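Local coordinates for protein serine proteinase inhibitor 1 (Myxoma virus, PDB 6BJ5) that inhibits serine endopeptidases as a poxviral member of the serpin family and is important for the virulence of the virus, at residues S255-R260 with V290-T296; K113-N117 with R130-L136. All coordinates share one frame; numbering follows the deposited sequence.

In the fold
The two contacts illustrate how the serpin fold builds a sheet and then covers it. Interaction 1 zips together two neighbouring strands of the large central β-sheet, using mostly backbone hydrogen bonds, with several of its buried side chains lying against helix 37-49. Interaction 2 lies further from the centre of the chain, where helix 112-120 meets the loop leading to strand 142-153; no backbone bonds join its segments, which rely on long charged side chains over a small apolar patch. The contacts touch where Leu294 of interaction 1 packs against Ser135 of interaction 2, so the loop of the second rests on a strand of the first.

Interaction 1: residues S255-R260 with V290-T296; sequences SVLDLR and VTKVLQT
Leu257 and Gln295 form the hydrogen-bonded pair of an antiparallel ladder in the large central β-sheet of the serpin fold. Leu257 N donates to Gln295 O at 2.8 Å, and Gln295 N answers to Leu257 O at 3.0 Å. Non-hydrogen-bonded pairs flank it, Val256 with Thr296 and Asp258 with Leu294. Beyond them Leu259 N donates to Val293 O at 2.8 Å.

Val256 and Thr296 stand side by side on one face of the sheet, their CG2 atoms 3.6 Å apart. The threonine torsion (chi1 67°) sets OG1 between the backbone N and the carbonyl carbon, which leaves the methyl beside the valine. Further along this face, Leu294 sends CD2 obliquely against the aspartate, 3.6 Å from Asp258 CG.

In serpin terms, strands 243-258 and 293-302 are s6A and s5A. The far edge of s5A pairs with strand 305-314, whose position is consistent with a reactive-centre loop inserted into the sheet, as in cleaved serpins. Leu294 and Thr296 bond through their backbones to Ala313 and Asp311, while Gln295 NE2 binds Thr312 OG1 and Ser36 O.

Where s6A gives way to helix 260-265, Asp258 caps the turn: its OD1 accepts from Arg260 N at 3.1 Å, with an N-H...O angle of 171°. Leu259 lies nearly perpendicular to the side chain of Val293, its CD1 4.1 Å from Val293 CG1, and Leu40 of helix 37-49 packs on the same leucine. Arg260, extended from CG to NE, brings NH1 to within 2.9 Å of Thr291 O. That oxygen lies at the guanidinium edge, in its plane, and accepts on a lone pair, although the bond is bent to 151° at the hydrogen.

Interaction 2: residues K113-N117 with R130-L136; sequences KDVIN and RVLDASL
The guanidinium of Arg130 has the aliphatic chain of Lys113 over one face and the carboxylate of Asp114 at its edge. Lys113 CD stands 4.0 Å above the plane of the Arg130 guanidinium, over its centre. Asp114 OD1 lies in that plane, 3.5 Å from Arg130 NH2, making a salt bridge whose hydrogen bond is weak; the carboxylate itself is turned 45° from the guanidinium. The amide of Asn117 is only 18° from parallel to the guanidinium, yet it meets the arginine lower down, Asn117 ND2 lying 3.1 Å from Arg130 CG.

Asn117 is tied back to its own helix. Its ND2 donates to Lys113 O at 3.0 Å, approaching from above the carbonyl plane, while Asn117 N bonds the same oxygen at 2.8 Å. Two bonds from one residue thus grip this carbonyl, and the side-chain bond limits rotation of the amide.

Lys113 bends at chi2 (-111°) and again at chi3, a course that carries it across the arginine toward Asp133. A salt bridge from Lys113 NZ to Asp133 OD1 is modelled at 3.2 Å, but both atoms are crowded by neighbours and its detail is doubtful. The closeness of the lysine and arginine charges rests on the same uncertain nitrogen. Leu132 runs alongside the lysine, pointing the other way, with its CD1 3.8 Å from Lys113 CD. Deeper in, Ile116 CD1 and Leu136 CD1 approach loosely at 4.5 Å, and Phe107 touches both residues.

Helix 112-120 corresponds to serpin helix F, which packs across the large sheet, and residues 130-136 belong to the connection from it to strand 142-153; Ala134 and Ser135 of that connection rest on Leu294 of strand 293-302.

Interaction 1: residues S255-R260 with V290-T296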
ATOM      1  N   SER A 255       7.721   5.433  -3.181  1.00 16.64           N
ATOM      2  CA  SER A 255       6.672   6.361  -3.580  1.00 18.44           C
ATOM      3  C   SER A 255       6.222   7.122  -2.350  1.00 24.13           C
ATOM      4  O   SER A 255       5.972   6.514  -1.306  1.00 31.86           O
ATOM      5  CB  SER A 255       5.485   5.626  -4.219  1.00  9.71           C
ATOM      6  OG  SER A 255       5.797   5.163  -5.516  1.00 27.22           O
ATOM      7  N   VAL A 256       6.119   8.444  -2.473  1.00 27.38           N
ATOM      8  CA  VAL A 256       5.600   9.304  -1.412  1.00 24.82           C
ATOM      9  C   VAL A 256       4.341   9.959  -1.948  1.00 32.67           C
ATOM     10  O   VAL A 256       4.416  10.850  -2.804  1.00 35.49           O
ATOM     11  CB  VAL A 256       6.616  10.356  -0.981  1.00 31.87           C
ATOM     12  CG1 VAL A 256       5.966  11.313  -0.006  1.00 34.85           C
ATOM     13  CG2 VAL A 256       7.836   9.669  -0.369  1.00 39.44           C
ATOM     14  N   LEU A 257       3.189   9.555  -1.416  1.00 36.72           N
ATOM     15  CA  LEU A 257       1.892   9.854  -2.010  1.00 25.41           C
ATOM     16  C   LEU A 257       1.079  10.721  -1.074  1.00 24.23           C
ATOM     17  O   LEU A 257       1.057  10.488   0.139  1.00 19.15           O
ATOM     18  CB  LEU A 257       1.108   8.575  -2.300  1.00 19.73           C
ATOM     19  CG  LEU A 257       1.802   7.518  -3.166  1.00 25.23           C
ATOM     20  CD1 LEU A 257       0.955   6.268  -3.313  1.00 15.68           C
ATOM     21  CD2 LEU A 257       2.165   8.097  -4.518  1.00 12.70           C
ATOM     22  N   ASP A 258       0.424  11.731  -1.652  1.00 33.74           N
ATOM     23  CA  ASP A 258      -0.536  12.572  -0.946  1.00 37.14           C
ATOM     24  C   ASP A 258      -1.934  12.110  -1.320  1.00 30.89           C
ATOM     25  O   ASP A 258      -2.350  12.253  -2.477  1.00 28.87           O
ATOM     26  CB  ASP A 258      -0.362  14.044  -1.305  1.00 47.45           C
ATOM     27  CG  ASP A 258      -1.231  14.957  -0.460  1.00 52.38           C
ATOM     28  OD1 ASP A 258      -2.229  14.487   0.131  1.00 50.75           O
ATOM     29  OD2 ASP A 258      -0.923  16.166  -0.419  1.00 59.10           O
ATOM     30  N   LEU A 259      -2.668  11.599  -0.340  1.00 24.46           N
ATOM     31  CA  LEU A 259      -3.931  10.938  -0.622  1.00 29.92           C
ATOM     32  C   LEU A 259      -5.157  11.781  -0.308  1.00 34.31           C
ATOM     33  O   LEU A 259      -6.277  11.285  -0.465  1.00 32.82           O
ATOM     34  CB  LEU A 259      -4.002   9.624   0.162  1.00 14.47           C
ATOM     35  CG  LEU A 259      -2.777   8.729   0.037  1.00 12.00           C
ATOM     36  CD1 LEU A 259      -2.969   7.576   1.000  1.00 24.01           C
ATOM     37  CD2 LEU A 259      -2.667   8.188  -1.384  1.00 13.16           C
ATOM     38  N   ARG A 260      -4.983  13.043   0.093  1.00 33.66           N
ATOM     39  CA  ARG A 260      -6.136  13.871   0.428  1.00 29.37           C
ATOM     40  C   ARG A 260      -7.066  14.010  -0.759  1.00 30.86           C
ATOM     41  O   ARG A 260      -8.281  13.838  -0.636  1.00 44.08           O
ATOM     42  CB  ARG A 260      -5.691  15.246   0.912  1.00 33.66           C
ATOM     43  CG  ARG A 260      -6.810  16.272   0.934  1.00 36.19           C
ATOM     44  CD  ARG A 260      -6.410  17.506   1.718  1.00 46.63           C
ATOM     45  NE  ARG A 260      -7.478  18.495   1.724  1.00 54.63           N
ATOM     46  CZ  ARG A 260      -7.673  19.386   2.689  1.00 51.75           C
ATOM     47  NH1 ARG A 260      -6.882  19.393   3.748  1.00 52.58           N
ATOM     48  NH2 ARG A 260      -8.673  20.255   2.601  1.00 53.34           N
ATOM     49  N   VAL A 290      -8.650  16.588  10.111  1.00 42.84           N
ATOM     50  CA  VAL A 290      -7.576  16.051   9.300  1.00 29.71           C
ATOM     51  C   VAL A 290      -7.139  17.094   8.286  1.00 30.14           C
ATOM     52  O   VAL A 290      -7.970  17.689   7.591  1.00 37.00           O
ATOM     53  CB  VAL A 290      -8.025  14.763   8.603  1.00 23.33           C
ATOM     54  CG1 VAL A 290      -6.938  14.266   7.668  1.00 27.98           C
ATOM     55  CG2 VAL A 290      -8.414  13.728   9.652  1.00 22.64           C
ATOM     56  N   THR A 291      -5.836  17.318   8.197  1.00 30.78           N
ATOM     57  CA  THR A 291      -5.293  18.193   7.169  1.00 31.64           C
ATOM     58  C   THR A 291      -4.618  17.428   6.046  1.00 41.63           C
ATOM     59  O   THR A 291      -4.826  17.758   4.875  1.00 43.84           O
ATOM     60  CB  THR A 291      -4.264  19.155   7.765  1.00 29.89           C
ATOM     61  OG1 THR A 291      -4.754  19.720   8.990  1.00 28.55           O
ATOM     62  CG2 THR A 291      -3.968  20.254   6.765  1.00 37.83           C
ATOM     63  N   LYS A 292      -3.862  16.370   6.364  1.00 35.50           N
ATOM     64  CA  LYS A 292      -3.064  15.665   5.370  1.00 32.78           C
ATOM     65  C   LYS A 292      -3.163  14.170   5.615  1.00 30.72           C
ATOM     66  O   LYS A 292      -3.194  13.724   6.764  1.00 26.63           O
ATOM     67  CB  LYS A 292      -1.580  16.095   5.357  1.00 35.84           C
ATOM     68  CG  LYS A 292      -1.311  17.592   5.302  1.00 40.61           C
ATOM     69  CD  LYS A 292       0.177  17.907   5.498  1.00 58.40           C
ATOM     70  CE  LYS A 292       0.396  19.214   6.268  1.00 62.50           C
ATOM     71  NZ  LYS A 292       1.762  19.791   6.070  1.00 58.47           N
ATOM     72  N   VAL A 293      -3.194  13.405   4.526  1.00 27.22           N
ATOM     73  CA  VAL A 293      -3.020  11.962   4.574  1.00 26.36           C
ATOM     74  C   VAL A 293      -1.882  11.633   3.627  1.00 33.19           C
ATOM     75  O   VAL A 293      -1.988  11.856   2.411  1.00 27.00           O
ATOM     76  CB  VAL A 293      -4.282  11.183   4.184  1.00 28.85           C
ATOM     77  CG1 VAL A 293      -4.013   9.676   4.346  1.00 21.60           C
ATOM     78  CG2 VAL A 293      -5.470  11.613   5.033  1.00 21.48           C
ATOM     79  N   LEU A 294      -0.778  11.143   4.186  1.00 37.11           N
ATOM     80  CA  LEU A 294       0.418  10.829   3.423  1.00 30.50           C
ATOM     81  C   LEU A 294       0.824   9.385   3.642  1.00 23.71           C
ATOM     82  O   LEU A 294       0.732   8.858   4.765  1.00 23.26           O
ATOM     83  CB  LEU A 294       1.573  11.753   3.796  1.00 32.25           C
ATOM     84  CG  LEU A 294       1.264  13.233   3.591  1.00 44.23           C
ATOM     85  CD1 LEU A 294       2.482  14.081   3.938  1.00 44.66           C
ATOM     86  CD2 LEU A 294       0.775  13.501   2.170  1.00 50.07           C
ATOM     87  N   GLN A 295       1.238   8.747   2.551  1.00 14.69           N
ATOM     88  CA  GLN A 295       1.752   7.385   2.576  1.00 22.87           C
ATOM     89  C   GLN A 295       3.095   7.327   1.854  1.00 27.24           C
ATOM     90  O   GLN A 295       3.216   7.750   0.696  1.00 22.17           O
ATOM     91  CB  GLN A 295       0.759   6.409   1.931  1.00 21.30           C
ATOM     92  CG  GLN A 295       0.932   4.985   2.402  1.00 25.05           C
ATOM     93  CD  GLN A 295       0.118   3.992   1.611  1.00 32.51           C
ATOM     94  OE1 GLN A 295       0.451   3.642   0.471  1.00 33.50           O
ATOM     95  NE2 GLN A 295      -0.990   3.558   2.203  1.00 18.18           N
ATOM     96  N   THR A 296       4.098   6.790   2.524  1.00 29.52           N
ATOM     97  CA  THR A 296       5.349   6.474   1.865  1.00 24.51           C
ATOM     98  C   THR A 296       5.505   4.960   1.881  1.00 21.71           C
ATOM     99  O   THR A 296       5.370   4.315   2.935  1.00 19.66           O
ATOM    100  CB  THR A 296       6.537   7.166   2.529  1.00 26.12           C
ATOM    101  OG1 THR A 296       6.733   6.618   3.827  1.00 39.09           O
ATOM    102  CG2 THR A 296       6.279   8.637   2.676  1.00 27.41           C
TER

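Interaction 2: residues K113-N117 with R130-L136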
ATOM      1  N   LYS A 113       9.784  14.617  16.638  1.00 47.52           N
ATOM      2  CA  LYS A 113      10.224  13.601  15.692  1.00 47.88           C
ATOM      3  C   LYS A 113      11.060  12.530  16.366  1.00 54.40           C
ATOM      4  O   LYS A 113      10.899  11.333  16.101  1.00 52.15           O
ATOM      5  CB  LYS A 113      11.033  14.268  14.600  1.00 47.50           C
ATOM      6  CG  LYS A 113      10.227  15.119  13.726  1.00 55.39           C
ATOM      7  CD  LYS A 113      10.171  14.488  12.443  1.00 62.29           C
ATOM      8  CE  LYS A 113      10.464  15.423  11.459  1.00 65.28           C
ATOM      9  NZ  LYS A 113      11.054  14.783  10.339  1.00 75.45           N
ATOM     10  N   ASP A 114      11.996  12.950  17.218  1.00 71.71           N
ATOM     11  CA  ASP A 114      12.846  11.984  17.899  1.00 82.12           C
ATOM     12  C   ASP A 114      12.017  11.087  18.805  1.00 72.35           C
ATOM     13  O   ASP A 114      12.170   9.863  18.775  1.00 71.36           O
ATOM     14  CB  ASP A 114      13.950  12.707  18.677  1.00 87.31           C
ATOM     15  CG  ASP A 114      14.835  13.558  17.773  1.00 86.20           C
ATOM     16  OD1 ASP A 114      14.828  13.320  16.542  1.00 76.67           O
ATOM     17  OD2 ASP A 114      15.534  14.459  18.293  1.00 88.43           O
ATOM     18  N   VAL A 115      11.099  11.677  19.579  1.00 65.07           N
ATOM     19  CA  VAL A 115      10.207  10.880  20.418  1.00 53.73           C
ATOM     20  C   VAL A 115       9.463   9.856  19.579  1.00 51.33           C
ATOM     21  O   VAL A 115       9.331   8.689  19.967  1.00 54.36           O
ATOM     22  CB  VAL A 115       9.213  11.777  21.180  1.00 46.18           C
ATOM     23  CG1 VAL A 115       8.387  10.925  22.133  1.00 46.19           C
ATOM     24  CG2 VAL A 115       9.926  12.900  21.932  1.00 26.37           C
ATOM     25  N   ILE A 116       8.976  10.270  18.409  1.00 48.61           N
ATOM     26  CA  ILE A 116       8.059   9.411  17.671  1.00 49.09           C
ATOM     27  C   ILE A 116       8.815   8.328  16.911  1.00 50.79           C
ATOM     28  O   ILE A 116       8.410   7.159  16.909  1.00 61.13           O
ATOM     29  CB  ILE A 116       7.156  10.261  16.756  1.00 42.53           C
ATOM     30  CG1 ILE A 116       6.189  11.079  17.621  1.00 37.54           C
ATOM     31  CG2 ILE A 116       6.371   9.368  15.801  1.00 34.03           C
ATOM     32  CD1 ILE A 116       5.512  12.217  16.897  1.00 46.19           C
ATOM     33  N   ASN A 117       9.935   8.677  16.282  1.00 57.21           N
ATOM     34  CA  ASN A 117      10.780   7.648  15.684  1.00 59.59           C
ATOM     35  C   ASN A 117      11.365   6.727  16.751  1.00 59.54           C
ATOM     36  O   ASN A 117      11.338   5.496  16.605  1.00 64.70           O
ATOM     37  CB  ASN A 117      11.871   8.305  14.848  1.00 62.66           C
ATOM     38  CG  ASN A 117      11.348   8.803  13.514  1.00 69.26           C
ATOM     39  OD1 ASN A 117      11.109   8.017  12.599  1.00 76.67           O
ATOM     40  ND2 ASN A 117      11.128  10.112  13.413  1.00 70.56           N
ATOM     41  N   ARG A 130      11.656   7.950   9.395  1.00 90.36           N
ATOM     42  CA  ARG A 130      11.737   9.388   9.637  1.00 94.52           C
ATOM     43  C   ARG A 130      11.330  10.230   8.428  1.00 82.97           C
ATOM     44  O   ARG A 130      11.269  11.465   8.547  1.00 65.23           O
ATOM     45  CB  ARG A 130      13.147   9.779  10.097  1.00104.63           C
ATOM     46  CG  ARG A 130      13.104  10.917  11.116  1.00116.20           C
ATOM     47  CD  ARG A 130      14.299  11.856  11.088  1.00119.56           C
ATOM     48  NE  ARG A 130      14.290  12.703  12.277  1.00115.23           N
ATOM     49  CZ  ARG A 130      14.209  14.026  12.257  1.00111.29           C
ATOM     50  NH1 ARG A 130      14.145  14.664  11.101  1.00109.26           N
ATOM     51  NH2 ARG A 130      14.196  14.705  13.394  1.00106.99           N
ATOM     52  N   VAL A 131      11.001   9.595   7.294  1.00 79.56           N
ATOM     53  CA  VAL A 131      10.522  10.275   6.091  1.00 81.85           C
ATOM     54  C   VAL A 131       9.095  10.771   6.357  1.00 78.69           C
ATOM     55  O   VAL A 131       8.179  10.598   5.542  1.00 66.06           O
ATOM     56  CB  VAL A 131      10.626   9.331   4.869  1.00 83.49           C
ATOM     57  CG1 VAL A 131      10.223  10.011   3.552  1.00 86.57           C
ATOM     58  CG2 VAL A 131      12.042   8.776   4.740  1.00 81.72           C
ATOM     59  N   LEU A 132       8.899  11.388   7.523  1.00 77.39           N
ATOM     60  CA  LEU A 132       7.606  11.906   7.941  1.00 67.43           C
ATOM     61  C   LEU A 132       7.693  13.379   8.325  1.00 79.97           C
ATOM     62  O   LEU A 132       6.795  13.895   8.996  1.00 77.18           O
ATOM     63  CB  LEU A 132       7.036  11.077   9.100  1.00 56.01           C
ATOM     64  CG  LEU A 132       7.764  10.963  10.461  1.00 60.19           C
ATOM     65  CD1 LEU A 132       7.402  12.074  11.409  1.00 58.75           C
ATOM     66  CD2 LEU A 132       7.466   9.653  11.161  1.00 54.53           C
ATOM     67  N   ASP A 133       8.768  14.074   7.934  1.00 88.53           N
ATOM     68  CA  ASP A 133       8.765  15.522   8.109  1.00 94.95           C
ATOM     69  C   ASP A 133       7.897  16.208   7.080  1.00 86.61           C
ATOM     70  O   ASP A 133       7.475  17.350   7.295  1.00 87.16           O
ATOM     71  CB  ASP A 133      10.165  16.123   8.026  1.00108.12           C
ATOM     72  CG  ASP A 133      10.210  17.538   8.592  1.00116.34           C
ATOM     73  OD1 ASP A 133       9.944  17.732   9.796  1.00120.02           O
ATOM     74  OD2 ASP A 133      10.491  18.474   7.822  1.00115.87           O
ATOM     75  N   ALA A 134       7.648  15.537   5.960  1.00 77.22           N
ATOM     76  CA  ALA A 134       6.599  15.961   5.048  1.00 70.65           C
ATOM     77  C   ALA A 134       5.271  16.206   5.765  1.00 67.68           C
ATOM     78  O   ALA A 134       4.485  17.058   5.336  1.00 72.01           O
ATOM     79  CB  ALA A 134       6.429  14.923   3.941  1.00 64.19           C
ATOM     80  N   SER A 135       5.008  15.492   6.866  1.00 60.24           N
ATOM     81  CA  SER A 135       3.673  15.446   7.445  1.00 52.10           C
ATOM     82  C   SER A 135       3.512  16.138   8.796  1.00 53.41           C
ATOM     83  O   SER A 135       2.372  16.349   9.220  1.00 49.17           O
ATOM     84  CB  SER A 135       3.272  13.967   7.606  1.00 42.71           C
ATOM     85  OG  SER A 135       1.877  13.779   7.685  1.00 56.06           O
ATOM     86  N   LEU A 136       4.585  16.574   9.447  1.00 56.96           N
ATOM     87  CA  LEU A 136       4.470  17.256  10.736  1.00 47.40           C
ATOM     88  C   LEU A 136       4.648  18.751  10.554  1.00 48.95           C
ATOM     89  O   LEU A 136       5.728  19.220  10.184  1.00 53.29           O
ATOM     90  CB  LEU A 136       5.434  16.720  11.782  1.00 34.96           C
ATOM     91  CG  LEU A 136       4.962  15.331  12.192  1.00 43.37           C
ATOM     92  CD1 LEU A 136       5.939  14.659  13.144  1.00 48.89           C
ATOM     93  CD2 LEU A 136       3.552  15.380  12.753  1.00 39.59           C
TER